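Local coordinates for protein PtLCIB4 H88A mutant (Phaeodactylum tricornutum, PDB 5B5Z) that probably acts as a zinc-dependent beta-type carbonic anhydrase of the LCIB family, interconverting carbon dioxide and bicarbonate, here in the form of an engineered mutant, at residues N15-A20 with V116-E121; G106-I111 with G236-V241; Q147-A152 with P194-L199. All blocks are in the same frame, centred on the assembly; numbering follows the deposited sequence.

Contact 1 of 3, residues N15-A20 with V116-E121; sequences NVTLTA and VGVSWE
Thr17, in the first turn of helix 16-24, bonds to the loop that follows strand 107-117, and its side chain has the largest share of the contact. The branch point, Thr17 CB, lies 3.7 Å from Ser119 O. The hydroxyl branch donates to that same carbonyl, with OG1 2.7 Å from Ser119 O and tilted 28° from the carbonyl plane, and it also comes close to Trp120 CA. The methyl branch, with CG2 anti to the backbone N (chi1 -59° for OG1), reaches Val118, Thr17 CG2 lying 3.7 Å from Val118 CG1, and the two side chains cross obliquely. A water accepts from Thr17 N and donates to Trp120 O, adding a second polar link. Val16 CG1 rests 3.6 Å from the carbonyl carbon C of Glu121, whereas one turn on Ala20 CB reaches Val118 CG2 at 4.3 Å. Asn15 OD1 accepts from Leu18 N, an Asx motif at the start of the helix. The N-terminal helix thus lies against the chain just beyond the end of strand 107-117, where Met252 touches Thr17, Trp124 and Thr248 touch Val118, and a backbone bond ties Val118 to Asn247 at the end of strand 238-247.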
ATOM      1  N   ASN A  15      30.329  -8.190   9.439  1.00 36.86           N
ATOM      2  CA  ASN A  15      29.580  -8.982  10.407  1.00 36.94           C
ATOM      3  C   ASN A  15      28.898 -10.196   9.776  1.00 33.09           C
ATOM      4  O   ASN A  15      28.954 -10.389   8.560  1.00 32.65           O
ATOM      5  CB  ASN A  15      28.541  -8.109  11.102  1.00 37.27           C
ATOM      6  CG  ASN A  15      27.514  -7.553  10.135  1.00 35.79           C
ATOM      7  OD1 ASN A  15      26.516  -8.201   9.842  1.00 31.70           O
ATOM      8  ND2 ASN A  15      27.764  -6.351   9.625  1.00 39.15           N
ATOM      9  N   VAL A  16      28.245 -10.998  10.613  1.00 31.59           N
ATOM     10  CA  VAL A  16      27.636 -12.257  10.196  1.00 28.38           C
ATOM     11  C   VAL A  16      26.504 -12.047   9.188  1.00 26.52           C
ATOM     12  O   VAL A  16      26.388 -12.769   8.196  1.00 27.03           O
ATOM     13  CB  VAL A  16      27.098 -13.028  11.417  1.00 29.14           C
ATOM     14  CG1 VAL A  16      26.306 -14.251  10.981  1.00 32.32           C
ATOM     15  CG2 VAL A  16      28.248 -13.416  12.344  1.00 35.82           C
ATOM     16  N   THR A  17      25.685 -11.036   9.440  1.00 27.58           N
ATOM     17  CA  THR A  17      24.575 -10.728   8.550  1.00 22.81           C
ATOM     18  C   THR A  17      25.087 -10.262   7.197  1.00 24.00           C
ATOM     19  O   THR A  17      24.642 -10.759   6.162  1.00 23.91           O
ATOM     20  CB  THR A  17      23.651  -9.652   9.154  1.00 24.76           C
ATOM     21  OG1 THR A  17      23.143 -10.117  10.408  1.00 27.21           O
ATOM     22  CG2 THR A  17      22.481  -9.362   8.219  1.00 23.47           C
ATOM     23  N   LEU A  18      26.028  -9.320   7.203  1.00 25.97           N
ATOM     24  CA  LEU A  18      26.556  -8.771   5.954  1.00 24.75           C
ATOM     25  C   LEU A  18      27.245  -9.846   5.109  1.00 24.97           C
ATOM     26  O   LEU A  18      27.126  -9.858   3.884  1.00 22.68           O
ATOM     27  CB  LEU A  18      27.518  -7.609   6.238  1.00 28.28           C
ATOM     28  CG  LEU A  18      28.165  -6.933   5.027  1.00 28.52           C
ATOM     29  CD1 LEU A  18      27.105  -6.442   4.049  1.00 29.65           C
ATOM     30  CD2 LEU A  18      29.061  -5.773   5.447  1.00 32.56           C
ATOM     31  N   THR A  19      27.957 -10.758   5.760  1.00 25.98           N
ATOM     32  CA  THR A  19      28.579 -11.865   5.040  1.00 26.48           C
ATOM     33  C   THR A  19      27.533 -12.713   4.321  1.00 23.62           C
ATOM     34  O   THR A  19      27.694 -13.050   3.146  1.00 23.12           O
ATOM     35  CB  THR A  19      29.394 -12.758   5.994  1.00 27.72           C
ATOM     36  OG1 THR A  19      30.533 -12.019   6.453  1.00 35.05           O
ATOM     37  CG2 THR A  19      29.854 -14.033   5.282  1.00 30.64           C
ATOM     38  N   ALA A  20      26.462 -13.049   5.033  1.00 22.15           N
ATOM     39  CA  ALA A  20      25.385 -13.834   4.461  1.00 18.73           C
ATOM     40  C   ALA A  20      24.793 -13.131   3.240  1.00 19.89           C
ATOM     41  O   ALA A  20      24.563 -13.756   2.207  1.00 19.41           O
ATOM     42  CB  ALA A  20      24.312 -14.083   5.494  1.00 21.22           C
ATOM     43  N   VAL A 116      12.934 -10.127   1.626  1.00 12.23           N
ATOM     44  CA  VAL A 116      13.313 -11.251   2.474  1.00 13.95           C
ATOM     45  C   VAL A 116      14.074 -10.723   3.681  1.00 14.26           C
ATOM     46  O   VAL A 116      14.870  -9.794   3.549  1.00 15.46           O
ATOM     47  CB  VAL A 116      14.165 -12.277   1.694  1.00 13.94           C
ATOM     48  CG1 VAL A 116      15.441 -11.638   1.150  1.00 15.44           C
ATOM     49  CG2 VAL A 116      14.469 -13.479   2.570  1.00 16.44           C
ATOM     50  N   GLY A 117      13.802 -11.296   4.846  1.00 15.17           N
ATOM     51  CA  GLY A 117      14.529 -10.953   6.055  1.00 14.30           C
ATOM     52  C   GLY A 117      15.799 -11.770   6.192  1.00 13.91           C
ATOM     53  O   GLY A 117      15.865 -12.910   5.744  1.00 17.37           O
ATOM     54  N   VAL A 118      16.818 -11.160   6.775  1.00 16.19           N
ATOM     55  CA  VAL A 118      18.014 -11.916   7.134  1.00 15.44           C
ATOM     56  C   VAL A 118      18.352 -11.515   8.570  1.00 24.36           C
ATOM     57  O   VAL A 118      18.326 -10.337   8.907  1.00 21.72           O
ATOM     58  CB  VAL A 118      19.183 -11.660   6.158  1.00 16.57           C
ATOM     59  CG1 VAL A 118      19.587 -10.184   6.130  1.00 22.31           C
ATOM     60  CG2 VAL A 118      20.374 -12.568   6.523  1.00 21.37           C
ATOM     61  N   SER A 119      18.616 -12.503   9.417  1.00 23.88           N
ATOM     62  CA  SER A 119      18.711 -12.248  10.852  1.00 23.43           C
ATOM     63  C   SER A 119      20.124 -11.868  11.270  1.00 27.59           C
ATOM     64  O   SER A 119      21.052 -11.879  10.463  1.00 25.05           O
ATOM     65  CB  SER A 119      18.256 -13.469  11.650  1.00 25.02           C
ATOM     66  OG  SER A 119      19.190 -14.530  11.535  1.00 27.01           O
ATOM     67  N   TRP A 120      20.278 -11.541  12.547  1.00 30.91           N
ATOM     68  CA  TRP A 120      21.589 -11.233  13.094  1.00 30.53           C
ATOM     69  C   TRP A 120      22.510 -12.451  12.993  1.00 32.31           C
ATOM     70  O   TRP A 120      23.729 -12.299  12.952  1.00 35.84           O
ATOM     71  CB  TRP A 120      21.473 -10.760  14.550  1.00 34.80           C
ATOM     72  CG  TRP A 120      20.999 -11.826  15.492  1.00 40.90           C
ATOM     73  CD1 TRP A 120      19.733 -12.330  15.596  1.00 41.13           C
ATOM     74  CD2 TRP A 120      21.790 -12.527  16.465  1.00 43.50           C
ATOM     75  NE1 TRP A 120      19.687 -13.297  16.572  1.00 44.71           N
ATOM     76  CE2 TRP A 120      20.934 -13.435  17.122  1.00 44.89           C
ATOM     77  CE3 TRP A 120      23.133 -12.470  16.846  1.00 46.27           C
ATOM     78  CZ2 TRP A 120      21.382 -14.282  18.140  1.00 50.08           C
ATOM     79  CZ3 TRP A 120      23.576 -13.316  17.857  1.00 47.53           C
ATOM     80  CH2 TRP A 120      22.704 -14.208  18.489  1.00 48.15           C
ATOM     81  N   GLU A 121      21.927 -13.648  12.924  1.00 31.20           N
ATOM     82  CA  GLU A 121      22.705 -14.887  12.775  1.00 31.61           C
ATOM     83  C   GLU A 121      22.917 -15.310  11.320  1.00 34.45           C
ATOM     84  O   GLU A 121      23.443 -16.400  11.065  1.00 29.65           O
ATOM     85  CB  GLU A 121      22.026 -16.053  13.497  1.00 36.18           C
ATOM     86  CG  GLU A 121      21.924 -15.948  15.003  1.00 42.59           C
ATOM     87  CD  GLU A 121      20.766 -16.783  15.543  1.00 49.79           C
ATOM     88  OE1 GLU A 121      20.553 -17.906  15.035  1.00 48.96           O
ATOM     89  OE2 GLU A 121      20.055 -16.324  16.463  1.00 54.60           O
TER
HETATM   90  O   HOH W   1      25.367  -9.758  12.447  1.00 37.77           O

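Contact 2 of 3, residues G106-I111 with G236-V241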
ATOM      1  N   GLY A 106       6.012  14.968 -17.866  1.00 26.56           N
ATOM      2  CA  GLY A 106       6.948  14.268 -17.000  1.00 24.58           C
ATOM      3  C   GLY A 106       6.866  12.759 -17.110  1.00 23.01           C
ATOM      4  O   GLY A 106       6.270  12.220 -18.037  1.00 21.67           O
ATOM      5  N   SER A 107       7.454  12.066 -16.143  1.00 20.42           N
ATOM      6  CA  SER A 107       7.560  10.618 -16.239  1.00 19.72           C
ATOM      7  C   SER A 107       7.276   9.957 -14.907  1.00 17.65           C
ATOM      8  O   SER A 107       7.132  10.636 -13.894  1.00 17.16           O
ATOM      9  CB  SER A 107       8.953  10.216 -16.723  1.00 22.77           C
ATOM     10  OG  SER A 107       9.161  10.625 -18.061  1.00 24.46           O
ATOM     11  N   CYS A 108       7.185   8.626 -14.928  1.00 18.36           N
ATOM     12  CA  CYS A 108       7.025   7.834 -13.714  1.00 17.44           C
ATOM     13  C   CYS A 108       8.294   7.034 -13.417  1.00 14.61           C
ATOM     14  O   CYS A 108       9.032   6.642 -14.324  1.00 16.42           O
ATOM     15  CB  CYS A 108       5.832   6.878 -13.846  1.00 19.97           C
ATOM     16  SG  CYS A 108       5.673   5.659 -12.493  1.00 30.62           S
ATOM     17  N   LEU A 109       8.534   6.808 -12.134  1.00 13.72           N
ATOM     18  CA  LEU A 109       9.566   5.878 -11.696  1.00 13.03           C
ATOM     19  C   LEU A 109       8.892   4.821 -10.837  1.00 13.44           C
ATOM     20  O   LEU A 109       8.353   5.152  -9.792  1.00 14.10           O
ATOM     21  CB  LEU A 109      10.652   6.588 -10.901  1.00 15.21           C
ATOM     22  CG  LEU A 109      11.600   5.667 -10.121  1.00 14.36           C
ATOM     23  CD1 LEU A 109      12.355   4.695 -11.027  1.00 15.48           C
ATOM     24  CD2 LEU A 109      12.562   6.509  -9.289  1.00 15.33           C
ATOM     25  N   LEU A 110       8.900   3.575 -11.303  1.00 13.22           N
ATOM     26  CA  LEU A 110       8.336   2.446 -10.559  1.00 14.46           C
ATOM     27  C   LEU A 110       9.429   1.615  -9.904  1.00 13.45           C
ATOM     28  O   LEU A 110      10.352   1.168 -10.568  1.00 15.02           O
ATOM     29  CB  LEU A 110       7.503   1.558 -11.490  1.00 13.22           C
ATOM     30  CG  LEU A 110       6.954   0.272 -10.874  1.00 14.65           C
ATOM     31  CD1 LEU A 110       5.867   0.589  -9.856  1.00 15.82           C
ATOM     32  CD2 LEU A 110       6.432  -0.624 -11.972  1.00 17.61           C
ATOM     33  N   ILE A 111       9.333   1.454  -8.586  1.00 12.31           N
ATOM     34  CA  ILE A 111      10.230   0.583  -7.814  1.00 13.06           C
ATOM     35  C   ILE A 111       9.442  -0.637  -7.365  1.00 12.04           C
ATOM     36  O   ILE A 111       8.454  -0.492  -6.652  1.00 13.05           O
ATOM     37  CB  ILE A 111      10.796   1.276  -6.536  1.00 12.16           C
ATOM     38  CG1 ILE A 111      11.239   2.721  -6.812  1.00 17.37           C
ATOM     39  CG2 ILE A 111      11.910   0.422  -5.890  1.00 14.19           C
ATOM     40  CD1 ILE A 111      12.445   2.849  -7.740  1.00 17.22           C
ATOM     41  N   GLY A 236       6.194  11.157 -22.407  1.00 42.79           N
ATOM     42  CA  GLY A 236       6.318  10.579 -21.082  1.00 36.19           C
ATOM     43  C   GLY A 236       6.938   9.197 -21.105  1.00 34.56           C
ATOM     44  O   GLY A 236       6.738   8.425 -22.043  1.00 34.79           O
ATOM     45  N   GLN A 237       7.692   8.884 -20.059  1.00 27.09           N
ATOM     46  CA  GLN A 237       8.347   7.592 -19.966  1.00 25.64           C
ATOM     47  C   GLN A 237       7.980   6.902 -18.673  1.00 22.50           C
ATOM     48  O   GLN A 237       7.411   7.520 -17.776  1.00 20.90           O
ATOM     49  CB  GLN A 237       9.862   7.746 -20.035  1.00 25.66           C
ATOM     50  CG  GLN A 237      10.371   8.338 -21.325  1.00 30.78           C
ATOM     51  CD  GLN A 237      11.850   8.636 -21.256  1.00 30.70           C
ATOM     52  OE1 GLN A 237      12.392   8.896 -20.179  1.00 29.70           O
ATOM     53  NE2 GLN A 237      12.515   8.594 -22.405  1.00 34.80           N
ATOM     54  N   ILE A 238       8.335   5.623 -18.592  1.00 21.18           N
ATOM     55  CA  ILE A 238       8.313   4.889 -17.338  1.00 18.33           C
ATOM     56  C   ILE A 238       9.693   4.308 -17.080  1.00 19.15           C
ATOM     57  O   ILE A 238      10.196   3.508 -17.871  1.00 21.17           O
ATOM     58  CB  ILE A 238       7.303   3.725 -17.342  1.00 20.89           C
ATOM     59  CG1 ILE A 238       5.967   4.170 -17.928  1.00 31.28           C
ATOM     60  CG2 ILE A 238       7.156   3.164 -15.925  1.00 26.84           C
ATOM     61  CD1 ILE A 238       5.125   3.029 -18.431  1.00 36.71           C
ATOM     62  N   ALA A 239      10.311   4.731 -15.991  1.00 15.83           N
ATOM     63  CA  ALA A 239      11.566   4.161 -15.551  1.00 14.95           C
ATOM     64  C   ALA A 239      11.206   3.094 -14.542  1.00 16.18           C
ATOM     65  O   ALA A 239      10.278   3.268 -13.763  1.00 15.23           O
ATOM     66  CB  ALA A 239      12.476   5.207 -14.938  1.00 17.14           C
ATOM     67  N   VAL A 240      11.945   1.994 -14.569  1.00 15.26           N
ATOM     68  CA  VAL A 240      11.608   0.831 -13.767  1.00 17.40           C
ATOM     69  C   VAL A 240      12.834   0.357 -13.015  1.00 14.40           C
ATOM     70  O   VAL A 240      13.898   0.175 -13.624  1.00 14.86           O
ATOM     71  CB  VAL A 240      11.098  -0.321 -14.661  1.00 18.92           C
ATOM     72  CG1 VAL A 240      10.861  -1.567 -13.843  1.00 23.49           C
ATOM     73  CG2 VAL A 240       9.837   0.105 -15.424  1.00 19.79           C
ATOM     74  N   VAL A 241      12.710   0.172 -11.701  1.00 13.17           N
ATOM     75  CA  VAL A 241      13.728  -0.525 -10.924  1.00 12.91           C
ATOM     76  C   VAL A 241      13.091  -1.745 -10.265  1.00 12.31           C
ATOM     77  O   VAL A 241      12.153  -1.598  -9.492  1.00 15.07           O
ATOM     78  CB  VAL A 241      14.335   0.377  -9.849  1.00 13.72           C
ATOM     79  CG1 VAL A 241      15.327  -0.398  -9.007  1.00 15.67           C
ATOM     80  CG2 VAL A 241      15.018   1.573 -10.505  1.00 14.11           C
TER
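Strands 107-111 and 238-241 run parallel, their axes 4.7 Å apart and inclined by 14°, with Cys108, Leu109, Leu110 and Ile111 paired to Ile238, Ala239, Val240 and Val241. Four nearly straight backbone bonds join them: Cys108 N to Gln237 O, Ala239 N to Cys108 O, Leu110 N to Ala239 O and Val241 N to Leu110 O, the last three each 2.8 Å long. Ahead of them a side chain takes over, since Ser107 OG, set beside its own backbone N (chi1 -67°), accepts from Gln237 N at 3.0 Å, with an angle of 148° at the hydrogen. With an alanine in place of Ser107, Gln237 N would probably lose this acceptor, and the chain leading into strand 238-247 would be less firmly tied to its neighbour. The extended side chain of Gln237 bonds Tyr47 OH through OE1. On one face of the sheet, Leu109 CD1 lies over Ala239, 3.9 Å from Ala239 CB, and also touches Val241 CG2. Beyond it Ile111 and Val241 stand side by side and point the same way, and Ile111 CD1 meets Val241 CB at 3.8 Å. Helix 31-43 covers this face, with Leu42 on Leu109 and Ala239 and Val38 on Val241. Cys108 and Ile238 share the other face with Leu110 and Val240, but touch more loosely, Cys108 CB being 4.5 Å from Ile238 CG2. Strands 52-57 and 255-264 flank the pair, the former parallel and the latter antiparallel. Neighbouring parallel strands with long helical connections between them and helices packed on the sheet are characteristic of an alpha/beta fold; here both strands are central in the mixed sheet of this LCIB-family domain, and the contact joins their first residues.

Contact 3 of 3, residues Q147-A152 with P194-L199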
ATOM      1  N   GLN A 147       5.054 -22.786   1.217  1.00 20.24           N
ATOM      2  CA  GLN A 147       4.698 -24.005   1.942  1.00 22.03           C
ATOM      3  C   GLN A 147       3.524 -24.709   1.278  1.00 26.19           C
ATOM      4  O   GLN A 147       3.578 -25.911   1.022  1.00 25.33           O
ATOM      5  CB  GLN A 147       4.375 -23.687   3.407  1.00 24.87           C
ATOM      6  CG  GLN A 147       5.614 -23.431   4.248  1.00 28.66           C
ATOM      7  CD  GLN A 147       5.319 -22.747   5.575  1.00 37.43           C
ATOM      8  OE1 GLN A 147       4.235 -22.194   5.781  1.00 39.26           O
ATOM      9  NE2 GLN A 147       6.292 -22.786   6.487  1.00 40.49           N
ATOM     10  N   ALA A 148       2.472 -23.954   0.972  1.00 21.71           N
ATOM     11  CA  ALA A 148       1.288 -24.515   0.335  1.00 21.98           C
ATOM     12  C   ALA A 148       1.561 -25.125  -1.045  1.00 29.58           C
ATOM     13  O   ALA A 148       1.082 -26.226  -1.350  1.00 27.43           O
ATOM     14  CB  ALA A 148       0.213 -23.449   0.233  1.00 22.81           C
ATOM     15  N   VAL A 149       2.330 -24.440  -1.890  1.00 24.18           N
ATOM     16  CA  VAL A 149       2.519 -24.957  -3.247  1.00 24.83           C
ATOM     17  C   VAL A 149       3.542 -26.097  -3.284  1.00 26.80           C
ATOM     18  O   VAL A 149       3.444 -26.977  -4.138  1.00 28.80           O
ATOM     19  CB  VAL A 149       2.946 -23.863  -4.271  1.00 25.93           C
ATOM     20  CG1 VAL A 149       1.897 -22.762  -4.360  1.00 24.63           C
ATOM     21  CG2 VAL A 149       4.319 -23.308  -3.954  1.00 24.54           C
ATOM     22  N   THR A 150       4.508 -26.104  -2.371  1.00 23.36           N
ATOM     23  CA  THR A 150       5.488 -27.184  -2.400  1.00 27.53           C
ATOM     24  C   THR A 150       4.911 -28.433  -1.756  1.00 32.86           C
ATOM     25  O   THR A 150       5.237 -29.545  -2.167  1.00 32.29           O
ATOM     26  CB  THR A 150       6.825 -26.822  -1.708  1.00 28.97           C
ATOM     27  OG1 THR A 150       6.617 -26.503  -0.325  1.00 27.66           O
ATOM     28  CG2 THR A 150       7.477 -25.640  -2.416  1.00 27.15           C
ATOM     29  N   GLN A 151       4.055 -28.263  -0.757  1.00 27.97           N
ATOM     30  CA  GLN A 151       3.406 -29.433  -0.165  1.00 31.33           C
ATOM     31  C   GLN A 151       2.476 -30.096  -1.177  1.00 33.48           C
ATOM     32  O   GLN A 151       2.444 -31.328  -1.295  1.00 34.74           O
ATOM     33  CB  GLN A 151       2.652 -29.045   1.100  1.00 31.00           C
ATOM     34  CG  GLN A 151       3.578 -28.807   2.267  1.00 35.44           C
ATOM     35  CD  GLN A 151       2.850 -28.385   3.518  1.00 43.31           C
ATOM     36  OE1 GLN A 151       1.623 -28.297   3.534  1.00 47.62           O
ATOM     37  NE2 GLN A 151       3.604 -28.118   4.580  1.00 42.90           N
ATOM     38  N   ALA A 152       1.739 -29.281  -1.919  1.00 30.34           N
ATOM     39  CA  ALA A 152       0.869 -29.783  -2.973  1.00 29.43           C
ATOM     40  C   ALA A 152       1.678 -30.453  -4.083  1.00 36.85           C
ATOM     41  O   ALA A 152       1.270 -31.478  -4.632  1.00 38.63           O
ATOM     42  CB  ALA A 152       0.026 -28.662  -3.538  1.00 31.15           C
ATOM     43  N   PRO A 194       3.915 -22.103 -10.394  1.00 24.99           N
ATOM     44  CA  PRO A 194       4.889 -22.571 -11.395  1.00 24.38           C
ATOM     45  C   PRO A 194       6.290 -22.846 -10.847  1.00 26.03           C
ATOM     46  O   PRO A 194       7.069 -23.563 -11.487  1.00 28.44           O
ATOM     47  CB  PRO A 194       4.933 -21.414 -12.399  1.00 25.76           C
ATOM     48  CG  PRO A 194       3.613 -20.799 -12.309  1.00 27.08           C
ATOM     49  CD  PRO A 194       3.218 -20.888 -10.860  1.00 23.72           C
ATOM     50  N   TYR A 195       6.607 -22.282  -9.684  1.00 21.58           N
ATOM     51  CA  TYR A 195       7.935 -22.409  -9.094  1.00 21.55           C
ATOM     52  C   TYR A 195       8.024 -23.508  -8.036  1.00 22.12           C
ATOM     53  O   TYR A 195       9.006 -23.591  -7.302  1.00 23.68           O
ATOM     54  CB  TYR A 195       8.359 -21.069  -8.478  1.00 21.61           C
ATOM     55  CG  TYR A 195       8.359 -19.947  -9.478  1.00 19.85           C
ATOM     56  CD1 TYR A 195       7.197 -19.235  -9.757  1.00 20.41           C
ATOM     57  CD2 TYR A 195       9.514 -19.621 -10.172  1.00 21.89           C
ATOM     58  CE1 TYR A 195       7.186 -18.223 -10.691  1.00 21.73           C
ATOM     59  CE2 TYR A 195       9.517 -18.604 -11.113  1.00 20.05           C
ATOM     60  CZ  TYR A 195       8.353 -17.912 -11.367  1.00 21.10           C
ATOM     61  OH  TYR A 195       8.345 -16.904 -12.299  1.00 23.01           O
ATOM     62  N   ALA A 196       7.005 -24.358  -7.958  1.00 25.85           N
ATOM     63  CA  ALA A 196       6.947 -25.353  -6.885  1.00 25.80           C
ATOM     64  C   ALA A 196       8.121 -26.346  -6.915  1.00 22.50           C
ATOM     65  O   ALA A 196       8.688 -26.665  -5.873  1.00 22.47           O
ATOM     66  CB  ALA A 196       5.627 -26.103  -6.935  1.00 28.85           C
ATOM     67  N   ALA A 197       8.482 -26.828  -8.100  1.00 26.79           N
ATOM     68  CA  ALA A 197       9.621 -27.743  -8.223  1.00 28.65           C
ATOM     69  C   ALA A 197      10.912 -27.067  -7.765  1.00 26.54           C
ATOM     70  O   ALA A 197      11.665 -27.627  -6.967  1.00 28.53           O
ATOM     71  CB  ALA A 197       9.758 -28.239  -9.662  1.00 31.52           C
ATOM     72  N   THR A 198      11.145 -25.849  -8.255  1.00 23.04           N
ATOM     73  CA  THR A 198      12.336 -25.084  -7.892  1.00 24.24           C
ATOM     74  C   THR A 198      12.459 -24.933  -6.382  1.00 25.48           C
ATOM     75  O   THR A 198      13.532 -25.115  -5.803  1.00 24.38           O
ATOM     76  CB  THR A 198      12.319 -23.677  -8.523  1.00 25.67           C
ATOM     77  OG1 THR A 198      12.228 -23.788  -9.949  1.00 30.97           O
ATOM     78  CG2 THR A 198      13.572 -22.896  -8.135  1.00 28.49           C
ATOM     79  N   LEU A 199      11.345 -24.589  -5.748  1.00 23.65           N
ATOM     80  CA  LEU A 199      11.330 -24.348  -4.317  1.00 21.54           C
ATOM     81  C   LEU A 199      11.531 -25.624  -3.505  1.00 23.73           C
ATOM     82  O   LEU A 199      12.220 -25.620  -2.485  1.00 24.51           O
ATOM     83  CB  LEU A 199      10.018 -23.680  -3.920  1.00 22.75           C
ATOM     84  CG  LEU A 199       9.795 -22.283  -4.494  1.00 23.88           C
ATOM     85  CD1 LEU A 199       8.392 -21.816  -4.144  1.00 21.26           C
ATOM     86  CD2 LEU A 199      10.854 -21.296  -4.000  1.00 21.51           C
TER
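Thr150 on helix 140-154 meets Leu199 on helix 196-201 through its methyl group, with CG2 3.5 Å from Leu199 CB. The rotamer decides which branch faces the neighbour: at chi1 60° OG1 sits between the backbone N and the carbonyl carbon, from where it turns back along its own helix to bond Ala146 O. This hydrogen bond holds the rotation and leaves CG2, opposite the carbonyl carbon, to face the second helix. Thr150 CG2 also lies 3.8 Å from Ala196 O, and the side chains of Thr150 and Leu199 cross at about a right angle. Leu199 has CG opposite its own carbonyl carbon (chi1 -65°) and an extended second torsion, which carries CD1 to within 4.3 Å of Val149 CG2. Val149 CG2 also lies 4.3 Å from Ala196 CB. Ala196, at the start of its helix, points toward helix 140-154, with Ala196 CB 3.7 Å from Val149 O. Its small side chain goes with a close approach of the two backbones, the CA atoms of Thr150 and Ala196 being 5.1 Å apart. No hydrogen bond crosses between the segments. Leu199 is further enclosed by Leu192 of helix 183-192 and by Val205 and Ser212 of helix 205-228. The arrangement is apolar helix-to-helix packing, with a threonine methyl, a valine, an alanine and a leucine joining helix 140-154 to the short helix 196-201 within a cluster of four helices.

How the contacts relate
Contacts 1 and 2 both use strand 107-117: contact 2 pairs its beginning with strand 238-247, and contact 1 lies at and just beyond its end, with centres 32 Å apart and on opposite sides of the chain's centre. Along the sequence their segments alternate. Contact 3 falls between the two segments of contact 2 and after both of contact 1, its centre 25 Å from contact 1 and 33 Å from contact 2. Its helix 140-154 follows strand 107-117; of the zinc ligands, His115 lies on that strand and Cys139 just ahead of the helix, Cys59 being the third. Strand 107-117 therefore runs from contact 2 past a zinc ligand to the loop touching the N-terminal helix, while contact 3 packs helices farther along.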